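Local coordinates for secreted protein (Kutzneria albida DSM 43870, PDB 5M6Q) that is a microbial transglutaminase, probably joining glutamine side chains of proteins to amines by gamma-glutamyl transfer, at residues F127-Y132 against V157-Y162. Numbering follows the deposited sequence.
Sequences FSKRFY and VDMSTY
Phe131, near the end of strand 122-131, meets two side chains of the loop 157-162 at once. The methyl of Met159 sits over one face of the Phe131 ring, Met159 CE lying 4.0 Å from the ring centroid and close to the normal, a CH-pi contact. The sulfur approaches obliquely, and Met159 SD comes within 3.7 Å of Phe131 CZ, which adds a Met-aromatic component. Bends at chi2 and chi3 curl the methionine so that its methyl, rather than its sulfur, takes the face. Tyr162 reaches the same phenylalanine in another way: Tyr162 CE1 is 3.6 Å from Phe131 CD2, and the two ring planes are steeply inclined, at 73°, in an oblique pair.

The phenol tip of Tyr162 carries the polar half of the contact. Lys129 NZ donates to Tyr162 OH at 3.1 Å, while Lys129 CE packs 3.4 Å from Tyr162 CZ. The lysine runs extended until chi4, whose turn to 59° swings the ammonium round to the hydroxyl; its stronger partner, Tyr175 OH, lies outside the two segments. A water accepts from both Tyr162 OH and Tyr132 N, tying the phenol to the backbone just past the end of the strand. A phenylalanine in place of Tyr162 would probably leave Lys129 short of one hydrogen-bond acceptor and the water without its donor from the phenol.

Behind this first shell, a type I turn from Met159 to Tyr162 presents both side chains to the strand, closed by Tyr162 N bonding to Met159 O at 3.0 Å. Overlapping its start, Asp158 OD1 accepts from Ser160 N and OG, the bond from N making an Asx turn. Tyr148 meets the Phe131 ring edge-to-face. The loop is thus fastened to the central antiparallel sheet by a buried aromatic and thioether cluster, bordered by a tyrosine hydroxyl that helps Tyr175 satisfy a probably cationic lysine.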
loop_
_atom_site.group_PDB
_atom_site.type_symbol
_atom_site.label_atom_id
_atom_site.label_comp_id
_atom_site.label_asym_id
_atom_site.label_seq_id
_atom_site.Cartn_x
_atom_site.Cartn_y
_atom_site.Cartn_z
ATOM N N PHE A 127 1.181 -2.516 -0.437
ATOM C CA PHE A 127 -0.190 -2.288 -0.835
ATOM C C PHE A 127 -0.157 -1.894 -2.293
ATOM O O PHE A 127 0.883 -1.506 -2.805
ATOM C CB PHE A 127 -0.860 -1.224 0.039
ATOM C CG PHE A 127 -0.191 0.107 -0.009
ATOM C CD1 PHE A 127 -0.540 1.041 -0.972
ATOM C CD2 PHE A 127 0.775 0.445 0.929
ATOM C CE1 PHE A 127 0.078 2.289 -1.015
ATOM C CE2 PHE A 127 1.401 1.685 0.885
ATOM C CZ PHE A 127 1.041 2.608 -0.082
ATOM N N SER A 128 -1.298 -2.002 -2.960
ATOM C CA SER A 128 -1.402 -1.662 -4.359
ATOM C C SER A 128 -2.379 -0.533 -4.530
ATOM O O SER A 128 -3.496 -0.572 -4.006
ATOM C CB SER A 128 -1.863 -2.857 -5.187
ATOM O OG SER A 128 -1.952 -2.470 -6.544
ATOM N N LYS A 129 -1.967 0.464 -5.292
ATOM C CA LYS A 129 -2.796 1.619 -5.512
ATOM C C LYS A 129 -3.172 1.724 -6.978
ATOM O O LYS A 129 -2.326 1.613 -7.864
ATOM C CB LYS A 129 -2.073 2.893 -5.051
ATOM C CG LYS A 129 -2.824 4.172 -5.337
ATOM C CD LYS A 129 -1.881 5.382 -5.138
ATOM C CE LYS A 129 -2.542 6.678 -5.534
ATOM N NZ LYS A 129 -3.800 6.949 -4.750
ATOM N N ARG A 130 -4.454 1.944 -7.221
ATOM C CA ARG A 130 -4.958 2.182 -8.555
ATOM C C ARG A 130 -5.409 3.635 -8.643
ATOM O O ARG A 130 -6.020 4.174 -7.710
ATOM C CB ARG A 130 -6.116 1.233 -8.883
ATOM C CG ARG A 130 -5.789 -0.252 -8.678
ATOM C CD ARG A 130 -6.891 -1.163 -9.227
ATOM N NE ARG A 130 -7.143 -0.947 -10.656
ATOM C CZ ARG A 130 -8.074 -1.584 -11.365
ATOM N NH1 ARG A 130 -8.843 -2.506 -10.792
ATOM N NH2 ARG A 130 -8.236 -1.308 -12.652
ATOM N N PHE A 131 -5.100 4.270 -9.758
ATOM C CA PHE A 131 -5.365 5.692 -9.902
ATOM C C PHE A 131 -5.471 6.091 -11.371
ATOM O O PHE A 131 -5.342 5.260 -12.273
ATOM C CB PHE A 131 -4.274 6.506 -9.185
ATOM C CG PHE A 131 -2.877 6.296 -9.734
ATOM C CD1 PHE A 131 -2.135 5.170 -9.388
ATOM C CD2 PHE A 131 -2.294 7.249 -10.566
ATOM C CE1 PHE A 131 -0.847 4.988 -9.865
ATOM C CE2 PHE A 131 -0.989 7.073 -11.056
ATOM C CZ PHE A 131 -0.268 5.941 -10.707
ATOM N N TYR A 132 -5.734 7.371 -11.597
ATOM C CA TYR A 132 -5.911 7.921 -12.932
ATOM C C TYR A 132 -4.666 8.724 -13.307
ATOM O O TYR A 132 -4.140 9.485 -12.499
ATOM C CB TYR A 132 -7.173 8.791 -12.965
ATOM C CG TYR A 132 -7.548 9.388 -14.304
ATOM C CD1 TYR A 132 -7.669 8.608 -15.438
ATOM C CD2 TYR A 132 -7.814 10.741 -14.412
ATOM C CE1 TYR A 132 -8.040 9.172 -16.656
ATOM C CE2 TYR A 132 -8.190 11.310 -15.607
ATOM C CZ TYR A 132 -8.305 10.531 -16.722
ATOM O OH TYR A 132 -8.669 11.136 -17.902
ATOM N N VAL A 157 8.112 3.623 -10.146
ATOM C CA VAL A 157 7.217 4.600 -10.725
ATOM C C VAL A 157 7.372 5.899 -9.957
ATOM O O VAL A 157 7.290 5.915 -8.731
ATOM C CB VAL A 157 5.763 4.108 -10.707
ATOM C CG1 VAL A 157 4.815 5.248 -11.054
ATOM C CG2 VAL A 157 5.599 2.949 -11.660
ATOM N N ASP A 158 7.625 6.979 -10.687
ATOM C CA ASP A 158 7.751 8.287 -10.081
ATOM C C ASP A 158 6.362 8.807 -9.714
ATOM O O ASP A 158 5.575 9.120 -10.595
ATOM C CB ASP A 158 8.445 9.253 -11.044
ATOM C CG ASP A 158 8.861 10.568 -10.371
ATOM O OD1 ASP A 158 8.382 10.866 -9.258
ATOM O OD2 ASP A 158 9.675 11.307 -10.964
ATOM N N MET A 159 6.081 8.938 -8.423
ATOM C CA MET A 159 4.763 9.390 -7.986
ATOM C C MET A 159 4.734 10.847 -7.521
ATOM O O MET A 159 3.717 11.312 -7.008
ATOM C CB MET A 159 4.238 8.495 -6.856
ATOM C CG MET A 159 3.916 7.061 -7.276
ATOM S SD MET A 159 2.576 6.910 -8.479
ATOM C CE MET A 159 1.108 7.438 -7.565
ATOM N N SER A 160 5.822 11.582 -7.718
ATOM C CA SER A 160 5.895 12.926 -7.145
ATOM C C SER A 160 4.881 13.900 -7.756
ATOM O O SER A 160 4.487 14.853 -7.101
ATOM C CB SER A 160 7.305 13.490 -7.285
ATOM O OG SER A 160 7.662 13.603 -8.637
ATOM N N THR A 161 4.447 13.657 -8.991
ATOM C CA THR A 161 3.456 14.530 -9.630
ATOM C C THR A 161 2.023 14.206 -9.239
ATOM O O THR A 161 1.096 14.913 -9.650
ATOM C CB THR A 161 3.504 14.452 -11.168
ATOM O OG1 THR A 161 3.336 13.089 -11.577
ATOM C CG2 THR A 161 4.808 15.014 -11.710
ATOM N N TYR A 162 1.833 13.138 -8.464
ATOM C CA TYR A 162 0.489 12.659 -8.180
ATOM C C TYR A 162 -0.280 13.599 -7.242
ATOM O O TYR A 162 0.234 14.006 -6.208
ATOM C CB TYR A 162 0.550 11.245 -7.598
ATOM C CG TYR A 162 -0.814 10.692 -7.347
ATOM C CD1 TYR A 162 -1.644 10.332 -8.410
ATOM C CD2 TYR A 162 -1.296 10.558 -6.057
ATOM C CE1 TYR A 162 -2.916 9.852 -8.190
ATOM C CE2 TYR A 162 -2.551 10.068 -5.825
ATOM C CZ TYR A 162 -3.358 9.709 -6.897
ATOM O OH TYR A 162 -4.612 9.220 -6.663
HETATM O O HOH W 1 -6.304 9.107 -9.213
#